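Local coordinates for Oxidored_FMN domain-containing protein ([Pseudomonas] geniculata N1, PDB 6L6J) that probably oxidises the amine 6-hydroxypseudooxynicotine, using a bound flavin mononucleotide and a [4Fe-4S] cluster, and also carries ADP, at residues A[345-357]-A[557-569]. Residues are numbered along the deposited sequence; the frame is centred on the assembly and turned at random.
Sequences IGCNACTAEVMTS and PSPWTHNTLEMVH. With SF4 (iron/sulfur cluster), chain C; FMN (flavin mononucleotide), chain B.
With CG of N348 anti to its own carbonyl carbon (chi1 -81°) and the indole of W560 anti to its backbone N (chi1 -175°), an amide reaches the C-terminal end of the short helical turn 561-564 while a ring reaches back to helix 349-355. ND2 of N348 donates to O of T564 at 2.8 Å, the acceptor lying in the amide plane. Asparagine suits this place because it serves three partners: ND2 also bonds S267 and OD1 takes a bond from R321, which itself binds FMN. A352 is small enough for the backbones to close in, its CA 3.1 Å from O of N563 in a CA-H...O contact, while its CB meets CZ2 of W560 at 3.4 Å. CB of N563 lies over one face of that indole. M355, flexible and bent at chi3, places SD 3.8 Å from CD2 of L565 and CE 3.6 Å from NE2 of H562. A water bridges O of C347 and OE1 of E566, whose OE2 forms a salt bridge with R271. C347 and C350 each bind a cluster iron. Thus a turn of the OYE-like second alpha/beta domain packs against the cysteine-bearing [4Fe-4S] cluster-binding segment beside the FMN-binding TIM barrel.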
ATOM      1  N   ILE A 345       1.492  -0.743  -8.424  1.00 23.80           N
ATOM      2  CA  ILE A 345       0.177  -0.874  -9.110  1.00 23.93           C
ATOM      3  C   ILE A 345      -0.899  -0.181  -8.285  1.00 22.29           C
ATOM      4  O   ILE A 345      -2.033  -0.178  -8.737  1.00 24.30           O
ATOM      5  CB  ILE A 345      -0.157  -2.352  -9.379  1.00 26.16           C
ATOM      6  CG1 ILE A 345      -0.552  -3.105  -8.098  1.00 27.24           C
ATOM      7  CG2 ILE A 345       1.016  -3.011 -10.114  1.00 25.02           C
ATOM      8  CD1 ILE A 345      -0.938  -4.554  -8.313  1.00 27.29           C
ATOM      9  N   GLY A 346      -0.553   0.346  -7.116  1.00 21.80           N
ATOM     10  CA  GLY A 346      -1.474   1.129  -6.268  1.00 22.82           C
ATOM     11  C   GLY A 346      -2.599   0.306  -5.682  1.00 23.51           C
ATOM     12  O   GLY A 346      -3.664   0.895  -5.477  1.00 23.74           O
ATOM     13  N   CYS A 347      -2.350  -0.974  -5.352  1.00 26.07           N
ATOM     14  CA  CYS A 347      -3.337  -1.925  -4.744  1.00 26.09           C
ATOM     15  C   CYS A 347      -3.538  -1.605  -3.267  1.00 25.57           C
ATOM     16  O   CYS A 347      -4.596  -2.026  -2.721  1.00 25.45           O
ATOM     17  CB  CYS A 347      -2.901  -3.380  -4.862  1.00 25.77           C
ATOM     18  SG  CYS A 347      -1.274  -3.684  -4.139  1.00 25.74           S
ATOM     19  N   ASN A 348      -2.561  -0.913  -2.665  1.00 25.39           N
ATOM     20  CA  ASN A 348      -2.516  -0.530  -1.225  1.00 25.78           C
ATOM     21  C   ASN A 348      -2.599  -1.772  -0.311  1.00 26.55           C
ATOM     22  O   ASN A 348      -3.046  -1.633   0.848  1.00 29.46           O
ATOM     23  CB  ASN A 348      -3.592   0.502  -0.895  1.00 24.58           C
ATOM     24  CG  ASN A 348      -3.196   1.916  -1.267  1.00 24.88           C
ATOM     25  OD1 ASN A 348      -2.141   2.139  -1.857  1.00 23.22           O
ATOM     26  ND2 ASN A 348      -4.048   2.884  -0.933  1.00 23.71           N
ATOM     27  N   ALA A 349      -2.116  -2.930  -0.761  1.00 24.84           N
ATOM     28  CA  ALA A 349      -1.933  -4.127   0.091  1.00 24.57           C
ATOM     29  C   ALA A 349      -0.857  -3.857   1.165  1.00 26.23           C
ATOM     30  O   ALA A 349      -0.932  -4.493   2.234  1.00 26.35           O
ATOM     31  CB  ALA A 349      -1.587  -5.317  -0.772  1.00 24.36           C
ATOM     32  N   CYS A 350       0.114  -2.961   0.900  1.00 28.04           N
ATOM     33  CA  CYS A 350       1.134  -2.475   1.881  1.00 27.58           C
ATOM     34  C   CYS A 350       0.430  -1.721   3.023  1.00 28.31           C
ATOM     35  O   CYS A 350       0.671  -1.995   4.205  1.00 28.80           O
ATOM     36  CB  CYS A 350       2.182  -1.581   1.216  1.00 26.88           C
ATOM     37  SG  CYS A 350       1.521  -0.316   0.094  1.00 28.52           S
ATOM     38  N   THR A 351      -0.440  -0.809   2.639  1.00 28.89           N
ATOM     39  CA  THR A 351      -1.353  -0.020   3.501  1.00 30.82           C
ATOM     40  C   THR A 351      -2.202  -0.973   4.365  1.00 31.46           C
ATOM     41  O   THR A 351      -2.381  -0.705   5.605  1.00 32.01           O
ATOM     42  CB  THR A 351      -2.126   0.919   2.556  1.00 29.10           C
ATOM     43  OG1 THR A 351      -1.202   1.965   2.222  1.00 31.75           O
ATOM     44  CG2 THR A 351      -3.396   1.485   3.120  1.00 26.09           C
ATOM     45  N   ALA A 352      -2.737  -2.032   3.753  1.00 29.48           N
ATOM     46  CA  ALA A 352      -3.736  -2.917   4.393  1.00 28.64           C
ATOM     47  C   ALA A 352      -3.096  -3.580   5.610  1.00 28.43           C
ATOM     48  O   ALA A 352      -3.695  -3.531   6.705  1.00 28.11           O
ATOM     49  CB  ALA A 352      -4.270  -3.932   3.406  1.00 29.58           C
ATOM     50  N   GLU A 353      -1.918  -4.184   5.428  1.00 27.68           N
ATOM     51  CA  GLU A 353      -1.241  -4.902   6.530  1.00 25.41           C
ATOM     52  C   GLU A 353      -1.005  -3.868   7.620  1.00 23.51           C
ATOM     53  O   GLU A 353      -1.471  -4.070   8.744  1.00 23.93           O
ATOM     54  CB  GLU A 353       0.045  -5.563   6.034  1.00 27.43           C
ATOM     55  CG  GLU A 353      -0.192  -6.727   5.088  1.00 28.03           C
ATOM     56  CD  GLU A 353      -1.146  -7.779   5.629  1.00 31.99           C
ATOM     57  OE1 GLU A 353      -1.879  -8.371   4.811  1.00 32.64           O
ATOM     58  OE2 GLU A 353      -1.180  -7.988   6.880  1.00 33.72           O
ATOM     59  N   VAL A 354      -0.394  -2.747   7.249  1.00 23.34           N
ATOM     60  CA  VAL A 354      -0.016  -1.671   8.218  1.00 24.50           C
ATOM     61  C   VAL A 354      -1.275  -1.216   8.970  1.00 24.88           C
ATOM     62  O   VAL A 354      -1.184  -0.983  10.199  1.00 25.25           O
ATOM     63  CB  VAL A 354       0.738  -0.514   7.549  1.00 22.29           C
ATOM     64  CG1 VAL A 354       0.975   0.649   8.503  1.00 20.94           C
ATOM     65  CG2 VAL A 354       2.049  -1.006   6.962  1.00 23.57           C
ATOM     66  N   MET A 355      -2.443  -1.194   8.332  1.00 25.90           N
ATOM     67  CA  MET A 355      -3.626  -0.719   9.090  1.00 26.86           C
ATOM     68  C   MET A 355      -4.335  -1.813   9.861  1.00 24.08           C
ATOM     69  O   MET A 355      -5.191  -1.449  10.661  1.00 23.15           O
ATOM     70  CB  MET A 355      -4.621   0.081   8.252  1.00 31.17           C
ATOM     71  CG  MET A 355      -4.673   1.447   8.854  1.00 32.24           C
ATOM     72  SD  MET A 355      -5.762   2.493   8.087  1.00 39.97           S
ATOM     73  CE  MET A 355      -7.075   2.583   9.310  1.00 40.88           C
ATOM     74  N   THR A 356      -3.927  -3.065   9.701  1.00 25.92           N
ATOM     75  CA  THR A 356      -4.248  -4.171  10.630  1.00 25.68           C
ATOM     76  C   THR A 356      -3.061  -4.379  11.575  1.00 27.21           C
ATOM     77  O   THR A 356      -2.913  -5.520  12.088  1.00 27.08           O
ATOM     78  CB  THR A 356      -4.571  -5.462   9.869  1.00 27.80           C
ATOM     79  OG1 THR A 356      -3.339  -5.918   9.302  1.00 27.00           O
ATOM     80  CG2 THR A 356      -5.655  -5.298   8.822  1.00 27.52           C
ATOM     81  N   SER A 357      -2.215  -3.351  11.755  1.00 27.52           N
ATOM     82  CA  SER A 357      -1.040  -3.353  12.675  1.00 26.72           C
ATOM     83  C   SER A 357      -0.164  -4.597  12.490  1.00 26.05           C
ATOM     84  O   SER A 357       0.347  -5.081  13.488  1.00 25.16           O
ATOM     85  CB  SER A 357      -1.485  -3.265  14.102  1.00 29.42           C
ATOM     86  OG  SER A 357      -2.531  -2.313  14.255  1.00 33.04           O
ATOM     87  N   PRO A 557     -19.599  -1.191   3.250  1.00 25.56           N
ATOM     88  CA  PRO A 557     -19.318  -1.681   1.904  1.00 24.05           C
ATOM     89  C   PRO A 557     -17.829  -2.051   1.823  1.00 23.99           C
ATOM     90  O   PRO A 557     -17.019  -1.311   2.337  1.00 23.07           O
ATOM     91  CB  PRO A 557     -19.718  -0.528   0.968  1.00 23.76           C
ATOM     92  CG  PRO A 557     -19.734   0.703   1.845  1.00 24.03           C
ATOM     93  CD  PRO A 557     -20.070   0.204   3.238  1.00 25.15           C
ATOM     94  N   SER A 558     -17.541  -3.200   1.204  1.00 25.28           N
ATOM     95  CA  SER A 558     -16.191  -3.708   0.843  1.00 25.69           C
ATOM     96  C   SER A 558     -15.238  -3.563   2.019  1.00 25.12           C
ATOM     97  O   SER A 558     -14.218  -2.879   1.911  1.00 24.84           O
ATOM     98  CB  SER A 558     -15.670  -3.000  -0.379  1.00 27.89           C
ATOM     99  OG  SER A 558     -16.480  -3.316  -1.510  1.00 28.76           O
ATOM    100  N   PRO A 559     -15.550  -4.218   3.160  1.00 25.96           N
ATOM    101  CA  PRO A 559     -14.894  -3.954   4.450  1.00 24.61           C
ATOM    102  C   PRO A 559     -13.370  -3.802   4.366  1.00 24.44           C
ATOM    103  O   PRO A 559     -12.818  -2.899   5.011  1.00 24.14           O
ATOM    104  CB  PRO A 559     -15.262  -5.184   5.271  1.00 22.43           C
ATOM    105  CG  PRO A 559     -16.629  -5.511   4.779  1.00 24.90           C
ATOM    106  CD  PRO A 559     -16.588  -5.253   3.284  1.00 26.00           C
ATOM    107  N   TRP A 560     -12.736  -4.661   3.565  1.00 23.04           N
ATOM    108  CA  TRP A 560     -11.257  -4.737   3.481  1.00 23.79           C
ATOM    109  C   TRP A 560     -10.680  -3.384   3.022  1.00 23.55           C
ATOM    110  O   TRP A 560      -9.473  -3.124   3.304  1.00 19.80           O
ATOM    111  CB  TRP A 560     -10.819  -5.869   2.546  1.00 24.31           C
ATOM    112  CG  TRP A 560      -9.330  -6.029   2.540  1.00 23.22           C
ATOM    113  CD1 TRP A 560      -8.463  -5.798   1.513  1.00 23.20           C
ATOM    114  CD2 TRP A 560      -8.524  -6.369   3.672  1.00 23.13           C
ATOM    115  NE1 TRP A 560      -7.176  -6.007   1.919  1.00 22.74           N
ATOM    116  CE2 TRP A 560      -7.184  -6.351   3.245  1.00 22.84           C
ATOM    117  CE3 TRP A 560      -8.813  -6.714   4.995  1.00 23.60           C
ATOM    118  CZ2 TRP A 560      -6.138  -6.688   4.098  1.00 22.92           C
ATOM    119  CZ3 TRP A 560      -7.775  -7.011   5.845  1.00 23.79           C
ATOM    120  CH2 TRP A 560      -6.453  -6.991   5.398  1.00 23.63           C
ATOM    121  N   THR A 561     -11.490  -2.576   2.314  1.00 22.40           N
ATOM    122  CA  THR A 561     -11.065  -1.273   1.745  1.00 21.86           C
ATOM    123  C   THR A 561     -10.872  -0.248   2.866  1.00 21.61           C
ATOM    124  O   THR A 561     -10.170   0.721   2.624  1.00 23.48           O
ATOM    125  CB  THR A 561     -11.993  -0.804   0.625  1.00 21.17           C
ATOM    126  OG1 THR A 561     -13.322  -0.620   1.107  1.00 21.55           O
ATOM    127  CG2 THR A 561     -11.997  -1.784  -0.527  1.00 22.45           C
ATOM    128  N   HIS A 562     -11.396  -0.476   4.065  1.00 22.23           N
ATOM    129  CA  HIS A 562     -11.009   0.328   5.250  1.00 23.29           C
ATOM    130  C   HIS A 562      -9.489   0.306   5.344  1.00 23.32           C
ATOM    131  O   HIS A 562      -8.909   1.320   5.753  1.00 25.23           O
ATOM    132  CB  HIS A 562     -11.631  -0.222   6.535  1.00 26.81           C
ATOM    133  CG  HIS A 562     -11.227   0.526   7.762  1.00 28.21           C
ATOM    134  ND1 HIS A 562     -11.579   1.860   7.968  1.00 28.69           N
ATOM    135  CD2 HIS A 562     -10.506   0.140   8.840  1.00 28.26           C
ATOM    136  CE1 HIS A 562     -11.082   2.263   9.126  1.00 29.28           C
ATOM    137  NE2 HIS A 562     -10.403   1.234   9.669  1.00 29.76           N
ATOM    138  N   ASN A 563      -8.893  -0.818   4.931  1.00 22.86           N
ATOM    139  CA  ASN A 563      -7.458  -1.163   5.106  1.00 22.19           C
ATOM    140  C   ASN A 563      -6.637  -0.747   3.872  1.00 23.74           C
ATOM    141  O   ASN A 563      -5.476  -0.376   4.046  1.00 22.80           O
ATOM    142  CB  ASN A 563      -7.273  -2.646   5.426  1.00 20.48           C
ATOM    143  CG  ASN A 563      -7.863  -3.042   6.762  1.00 21.58           C
ATOM    144  OD1 ASN A 563      -7.950  -2.222   7.683  1.00 21.93           O
ATOM    145  ND2 ASN A 563      -8.250  -4.308   6.882  1.00 20.54           N
ATOM    146  N   THR A 564      -7.202  -0.819   2.668  1.00 24.29           N
ATOM    147  CA  THR A 564      -6.540  -0.364   1.426  1.00 23.83           C
ATOM    148  C   THR A 564      -6.793   1.141   1.255  1.00 26.20           C
ATOM    149  O   THR A 564      -6.302   1.705   0.266  1.00 26.73           O
ATOM    150  CB  THR A 564      -7.062  -1.159   0.228  1.00 25.12           C
ATOM    151  OG1 THR A 564      -8.438  -0.810   0.111  1.00 22.74           O
ATOM    152  CG2 THR A 564      -6.906  -2.662   0.372  1.00 23.61           C
ATOM    153  N   LEU A 565      -7.535   1.762   2.183  1.00 25.93           N
ATOM    154  CA  LEU A 565      -7.905   3.195   2.171  1.00 24.81           C
ATOM    155  C   LEU A 565      -8.668   3.499   0.886  1.00 25.02           C
ATOM    156  O   LEU A 565      -8.386   4.537   0.266  1.00 27.39           O
ATOM    157  CB  LEU A 565      -6.648   4.051   2.259  1.00 25.39           C
ATOM    158  CG  LEU A 565      -5.719   3.743   3.424  1.00 26.47           C
ATOM    159  CD1 LEU A 565      -4.386   4.471   3.237  1.00 25.49           C
ATOM    160  CD2 LEU A 565      -6.362   4.111   4.741  1.00 26.35           C
ATOM    161  N   GLU A 566      -9.587   2.620   0.496  1.00 25.34           N
ATOM    162  CA  GLU A 566     -10.438   2.794  -0.713  1.00 25.86           C
ATOM    163  C   GLU A 566     -11.914   2.925  -0.331  1.00 26.42           C
ATOM    164  O   GLU A 566     -12.702   3.286  -1.217  1.00 27.13           O
ATOM    165  CB  GLU A 566     -10.237   1.637  -1.690  1.00 25.05           C
ATOM    166  CG  GLU A 566      -8.835   1.579  -2.267  1.00 25.99           C
ATOM    167  CD  GLU A 566      -8.617   0.398  -3.207  1.00 28.77           C
ATOM    168  OE1 GLU A 566      -8.736  -0.771  -2.747  1.00 30.25           O
ATOM    169  OE2 GLU A 566      -8.368   0.631  -4.412  1.00 27.48           O
ATOM    170  N   MET A 567     -12.301   2.664   0.922  1.00 29.29           N
ATOM    171  CA  MET A 567     -13.749   2.628   1.284  1.00 30.65           C
ATOM    172  C   MET A 567     -14.398   3.955   0.878  1.00 30.08           C
ATOM    173  O   MET A 567     -15.373   3.918   0.113  1.00 30.18           O
ATOM    174  CB  MET A 567     -14.017   2.376   2.772  1.00 29.87           C
ATOM    175  CG  MET A 567     -15.394   1.725   2.970  1.00 30.25           C
ATOM    176  SD  MET A 567     -16.028   1.640   4.662  1.00 27.80           S
ATOM    177  CE  MET A 567     -14.641   0.836   5.464  1.00 30.28           C
ATOM    178  N   VAL A 568     -13.836   5.077   1.332  1.00 27.57           N
ATOM    179  CA  VAL A 568     -14.435   6.425   1.118  1.00 25.71           C
ATOM    180  C   VAL A 568     -14.540   6.712  -0.388  1.00 25.13           C
ATOM    181  O   VAL A 568     -15.462   7.408  -0.787  1.00 25.04           O
ATOM    182  CB  VAL A 568     -13.628   7.500   1.867  1.00 25.99           C
ATOM    183  CG1 VAL A 568     -12.203   7.602   1.327  1.00 27.83           C
ATOM    184  CG2 VAL A 568     -14.309   8.860   1.841  1.00 24.89           C
ATOM    185  N   HIS A 569     -13.608   6.220  -1.202  1.00 26.66           N
ATOM    186  CA  HIS A 569     -13.574   6.451  -2.674  1.00 24.75           C
ATOM    187  C   HIS A 569     -14.562   5.511  -3.370  1.00 25.93           C
ATOM    188  O   HIS A 569     -15.218   5.976  -4.325  1.00 27.33           O
ATOM    189  CB  HIS A 569     -12.156   6.286  -3.258  1.00 25.16           C
ATOM    190  CG  HIS A 569     -11.149   7.148  -2.592  1.00 24.57           C
ATOM    191  ND1 HIS A 569     -11.444   8.426  -2.188  1.00 25.44           N
ATOM    192  CD2 HIS A 569      -9.886   6.897  -2.201  1.00 25.92           C
ATOM    193  CE1 HIS A 569     -10.392   8.947  -1.596  1.00 26.89           C
ATOM    194  NE2 HIS A 569      -9.426   8.014  -1.561  1.00 27.45           N
TER
HETATM  195 FE1  SF4 C 702       0.594  -2.535  -4.201  1.00 30.88          FE
HETATM  196 FE2  SF4 C 702       2.630  -0.349  -4.670  1.00 28.47          FE
HETATM  197 FE3  SF4 C 702       3.459  -2.975  -3.513  1.00 28.81          FE
HETATM  198 FE4  SF4 C 702       1.883  -1.009  -1.848  1.00 30.12          FE
HETATM  199  S1  SF4 C 702       3.666  -0.933  -2.910  1.00 22.10           S
HETATM  200  S2  SF4 C 702       1.624  -3.048  -2.431  1.00 26.82           S
HETATM  201  S3  SF4 C 702       0.798  -0.480  -3.575  1.00 27.41           S
HETATM  202  S4  SF4 C 702       2.446  -2.396  -5.232  1.00 23.77           S
HETATM  203  N1  FMN B 701       3.251   8.997   5.925  1.00 30.60           N
HETATM  204  C2  FMN B 701       3.681   9.510   7.122  1.00 31.69           C
HETATM  205  O2  FMN B 701       3.816  10.735   7.203  1.00 34.56           O
HETATM  206  N3  FMN B 701       4.000   8.779   8.199  1.00 29.69           N
HETATM  207  C4  FMN B 701       3.908   7.439   8.170  1.00 28.54           C
HETATM  208  O4  FMN B 701       4.196   6.769   9.161  1.00 23.32           O
HETATM  209  C4A FMN B 701       3.421   6.785   6.924  1.00 29.52           C
HETATM  210  N5  FMN B 701       3.300   5.439   6.832  1.00 29.28           N
HETATM  211  C5A FMN B 701       2.928   4.890   5.653  1.00 30.51           C
HETATM  212  C6  FMN B 701       2.875   3.504   5.528  1.00 28.75           C
HETATM  213  C7  FMN B 701       2.514   2.952   4.315  1.00 27.65           C
HETATM  214  C7M FMN B 701       2.399   1.479   4.220  1.00 29.78           C
HETATM  215  C8  FMN B 701       2.223   3.801   3.154  1.00 28.42           C
HETATM  216  C8M FMN B 701       1.793   3.222   1.838  1.00 33.08           C
HETATM  217  C9  FMN B 701       2.274   5.165   3.256  1.00 27.87           C
HETATM  218  C9A FMN B 701       2.629   5.759   4.459  1.00 28.46           C
HETATM  219  N10 FMN B 701       2.733   7.153   4.572  1.00 28.02           N
HETATM  220  C10 FMN B 701       3.123   7.673   5.781  1.00 27.22           C
HETATM  221  C1' FMN B 701       2.454   8.079   3.429  1.00 29.24           C
HETATM  222  C2' FMN B 701       3.652   8.162   2.502  1.00 26.33           C
HETATM  223  O2' FMN B 701       4.689   8.803   3.224  1.00 25.77           O
HETATM  224  C3' FMN B 701       3.374   8.949   1.256  1.00 27.04           C
HETATM  225  O3' FMN B 701       3.113  10.305   1.617  1.00 29.14           O
HETATM  226  C4' FMN B 701       2.210   8.415   0.422  1.00 26.57           C
HETATM  227  O4' FMN B 701       2.282   6.973   0.330  1.00 27.59           O
HETATM  228  C5' FMN B 701       2.179   9.057  -0.958  1.00 22.79           C
HETATM  229  O5' FMN B 701       3.381   8.722  -1.629  1.00 24.04           O
HETATM  230  P   FMN B 701       3.438   7.448  -2.629  1.00 25.80           P
HETATM  231  O1P FMN B 701       2.482   7.764  -3.757  1.00 23.09           O
HETATM  232  O2P FMN B 701       4.882   7.423  -3.023  1.00 26.19           O
HETATM  233  O3P FMN B 701       3.015   6.259  -1.788  1.00 25.32           O
HETATM  234  O   HOH W   1      -6.012  -0.474  -6.486  1.00 39.39           O
HETATM  235  O   HOH W   2      -6.909  -2.413  -3.678  1.00 23.41           O